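Local atomic coordinates of abietadiene synthase, chloroplastic (PDB entry 3S9V), a protein that belongs to the terpene synthase family and combines an N-terminal terpene synthase domain with a metal-binding terpene synthase domain in a largely helical chain. Residues 145-149 / 447-451. Sequence-based numbering, arbitrary orientation.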
ATOM      1  N   SER A 145      -4.530 -23.537  14.324  1.00 43.75           N
ATOM      2  CA  SER A 145      -5.238 -22.922  13.206  1.00 39.35           C
ATOM      3  C   SER A 145      -6.106 -21.794  13.764  1.00 36.13           C
ATOM      4  O   SER A 145      -6.403 -21.765  14.961  1.00 33.90           O
ATOM      5  CB  SER A 145      -6.117 -23.949  12.486  1.00 41.68           C
ATOM      6  OG  SER A 145      -7.228 -24.332  13.280  1.00 39.30           O
ATOM      7  N   HIS A 146      -6.511 -20.872  12.897  1.00 32.25           N
ATOM      8  CA  HIS A 146      -7.330 -19.740  13.314  1.00 33.55           C
ATOM      9  C   HIS A 146      -8.823 -20.054  13.373  1.00 30.50           C
ATOM     10  O   HIS A 146      -9.384 -20.661  12.461  1.00 27.40           O
ATOM     11  CB  HIS A 146      -7.079 -18.560  12.378  1.00 39.02           C
ATOM     12  CG  HIS A 146      -5.635 -18.189  12.268  1.00 50.65           C
ATOM     13  ND1 HIS A 146      -4.859 -17.887  13.368  1.00 59.27           N
ATOM     14  CD2 HIS A 146      -4.817 -18.091  11.193  1.00 51.74           C
ATOM     15  CE1 HIS A 146      -3.626 -17.621  12.976  1.00 55.95           C
ATOM     16  NE2 HIS A 146      -3.574 -17.738  11.660  1.00 59.61           N
ATOM     17  N   ARG A 147      -9.453 -19.636  14.466  1.00 31.43           N
ATOM     18  CA  ARG A 147     -10.883 -19.851  14.680  1.00 30.39           C
ATOM     19  C   ARG A 147     -11.698 -18.905  13.806  1.00 27.02           C
ATOM     20  O   ARG A 147     -11.451 -17.702  13.801  1.00 28.56           O
ATOM     21  CB  ARG A 147     -11.235 -19.598  16.151  1.00 35.82           C
ATOM     22  CG  ARG A 147     -11.521 -20.844  16.980  1.00 48.51           C
ATOM     23  CD  ARG A 147     -11.857 -20.470  18.423  1.00 54.44           C
ATOM     24  NE  ARG A 147     -12.389 -21.601  19.183  1.00 65.25           N
ATOM     25  CZ  ARG A 147     -11.700 -22.695  19.498  1.00 66.76           C
ATOM     26  NH1 ARG A 147     -10.433 -22.819  19.121  1.00 64.61           N
ATOM     27  NH2 ARG A 147     -12.281 -23.671  20.187  1.00 61.06           N
ATOM     28  N   PRO A 148     -12.686 -19.433  13.060  1.00 25.10           N
ATOM     29  CA  PRO A 148     -13.535 -18.613  12.185  1.00 22.94           C
ATOM     30  C   PRO A 148     -14.323 -17.612  13.021  1.00 19.41           C
ATOM     31  O   PRO A 148     -14.579 -17.860  14.194  1.00 17.14           O
ATOM     32  CB  PRO A 148     -14.455 -19.640  11.522  1.00 27.52           C
ATOM     33  CG  PRO A 148     -13.641 -20.888  11.535  1.00 23.54           C
ATOM     34  CD  PRO A 148     -13.020 -20.858  12.915  1.00 24.80           C
ATOM     35  N   SER A 149     -14.717 -16.497  12.408  1.00 19.09           N
ATOM     36  CA  SER A 149     -15.467 -15.447  13.097  1.00 20.66           C
ATOM     37  C   SER A 149     -16.756 -15.944  13.750  1.00 20.88           C
ATOM     38  O   SER A 149     -17.661 -16.430  13.071  1.00 25.16           O
ATOM     39  CB  SER A 149     -15.826 -14.319  12.120  1.00 24.08           C
ATOM     40  OG  SER A 149     -14.678 -13.807  11.468  1.00 31.32           O
ATOM     41  N   TRP A 447      -9.616 -16.329   2.656  1.00 22.17           N
ATOM     42  CA  TRP A 447      -9.931 -15.360   3.695  1.00 22.02           C
ATOM     43  C   TRP A 447     -10.778 -16.028   4.759  1.00 20.27           C
ATOM     44  O   TRP A 447     -11.480 -16.998   4.479  1.00 18.83           O
ATOM     45  CB  TRP A 447     -10.674 -14.160   3.090  1.00 21.13           C
ATOM     46  CG  TRP A 447      -9.934 -13.525   1.934  1.00 25.71           C
ATOM     47  CD1 TRP A 447      -9.714 -14.070   0.697  1.00 22.39           C
ATOM     48  CD2 TRP A 447      -9.254 -12.260   1.940  1.00 18.29           C
ATOM     49  NE1 TRP A 447      -8.936 -13.228  -0.060  1.00 28.10           N
ATOM     50  CE2 TRP A 447      -8.638 -12.110   0.676  1.00 20.84           C
ATOM     51  CE3 TRP A 447      -9.103 -11.242   2.893  1.00 16.35           C
ATOM     52  CZ2 TRP A 447      -7.880 -10.980   0.337  1.00 19.31           C
ATOM     53  CZ3 TRP A 447      -8.348 -10.120   2.559  1.00 25.70           C
ATOM     54  CH2 TRP A 447      -7.746 -10.000   1.286  1.00 26.88           C
ATOM     55  N   LEU A 448     -10.705 -15.507   5.979  1.00 19.69           N
ATOM     56  CA  LEU A 448     -11.458 -16.077   7.086  1.00 21.77           C
ATOM     57  C   LEU A 448     -12.564 -15.172   7.616  1.00 23.46           C
ATOM     58  O   LEU A 448     -12.310 -14.077   8.102  1.00 26.92           O
ATOM     59  CB  LEU A 448     -10.508 -16.443   8.230  1.00 20.50           C
ATOM     60  CG  LEU A 448     -11.116 -17.293   9.355  1.00 28.98           C
ATOM     61  CD1 LEU A 448     -11.742 -18.548   8.760  1.00 21.30           C
ATOM     62  CD2 LEU A 448     -10.045 -17.662  10.372  1.00 20.51           C
ATOM     63  N   GLY A 449     -13.800 -15.640   7.500  1.00 27.10           N
ATOM     64  CA  GLY A 449     -14.940 -14.894   8.007  1.00 27.58           C
ATOM     65  C   GLY A 449     -15.709 -15.865   8.882  1.00 23.59           C
ATOM     66  O   GLY A 449     -15.108 -16.600   9.655  1.00 23.65           O
ATOM     67  N   LYS A 450     -17.031 -15.879   8.765  1.00 21.94           N
ATOM     68  CA  LYS A 450     -17.847 -16.810   9.528  1.00 12.58           C
ATOM     69  C   LYS A 450     -17.383 -18.185   9.032  1.00 16.59           C
ATOM     70  O   LYS A 450     -17.436 -19.184   9.749  1.00 12.94           O
ATOM     71  CB  LYS A 450     -19.327 -16.598   9.187  1.00 19.68           C
ATOM     72  CG  LYS A 450     -20.299 -17.557   9.867  1.00 21.12           C
ATOM     73  CD  LYS A 450     -20.432 -17.279  11.361  1.00 15.35           C
ATOM     74  CE  LYS A 450     -21.034 -15.913  11.622  1.00 14.07           C
ATOM     75  NZ  LYS A 450     -22.391 -15.767  11.006  1.00 11.97           N
ATOM     76  N   THR A 451     -16.927 -18.206   7.782  1.00 17.66           N
ATOM     77  CA  THR A 451     -16.431 -19.422   7.129  1.00 20.36           C
ATOM     78  C   THR A 451     -15.222 -19.034   6.283  1.00 17.66           C
ATOM     79  O   THR A 451     -14.854 -17.859   6.213  1.00 17.19           O
ATOM     80  CB  THR A 451     -17.473 -20.008   6.152  1.00 25.79           C
ATOM     81  OG1 THR A 451     -17.631 -19.109   5.045  1.00 32.84           O
ATOM     82  CG2 THR A 451     -18.829 -20.199   6.842  1.00 16.59           C
TER
HETATM   83  O   HOH W   1     -17.757 -19.388  12.629  1.00 22.09           O
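L448 reaches from a short strand onto the loop at H146, R147 and P148. Its CB leads toward that loop, and CG follows anti to the backbone N (chi1 -169°), which brings L448 CG to 4.0 Å from P148 CA. There the chain forks. L448 CD1 turns to the proline and lies 4.0 Å from P148 CB, the two side chains crossing at a slant. L448 CD2 goes the other way along the loop and touches both H146 CB, 3.7 Å off, and the carbonyl oxygen of R147. The leucine thus spans three residues through van der Waals contacts, one of them to a carbonyl oxygen.

Beside this patch, a backbone hydrogen bond joins the segments. S149 N donates to G449 O at 2.8 Å, with an N-H...O angle of 145°. The N-H comes from above the carbonyl plane. P148 CB packs against K450 O at 3.5 Å. A water adds a polar link by donating to both S149 O and K450 O. S149 O also faces K450 CA in a nearly straight CA-H...O contact (174° at the hydrogen), and K450 CD lies 3.4 Å from the same oxygen. The lysine chain is bent at its later torsions, and its NZ bonds to Y204 O and forms a salt bridge with E207.

The contact joins the loop between helices 122-136 and 151-164 to strand 447-448 and the turn that leads to its antiparallel partner 452-453. Y102 of helix 101-117 packs on P148, and Y57 of helix 56-62 touches K450.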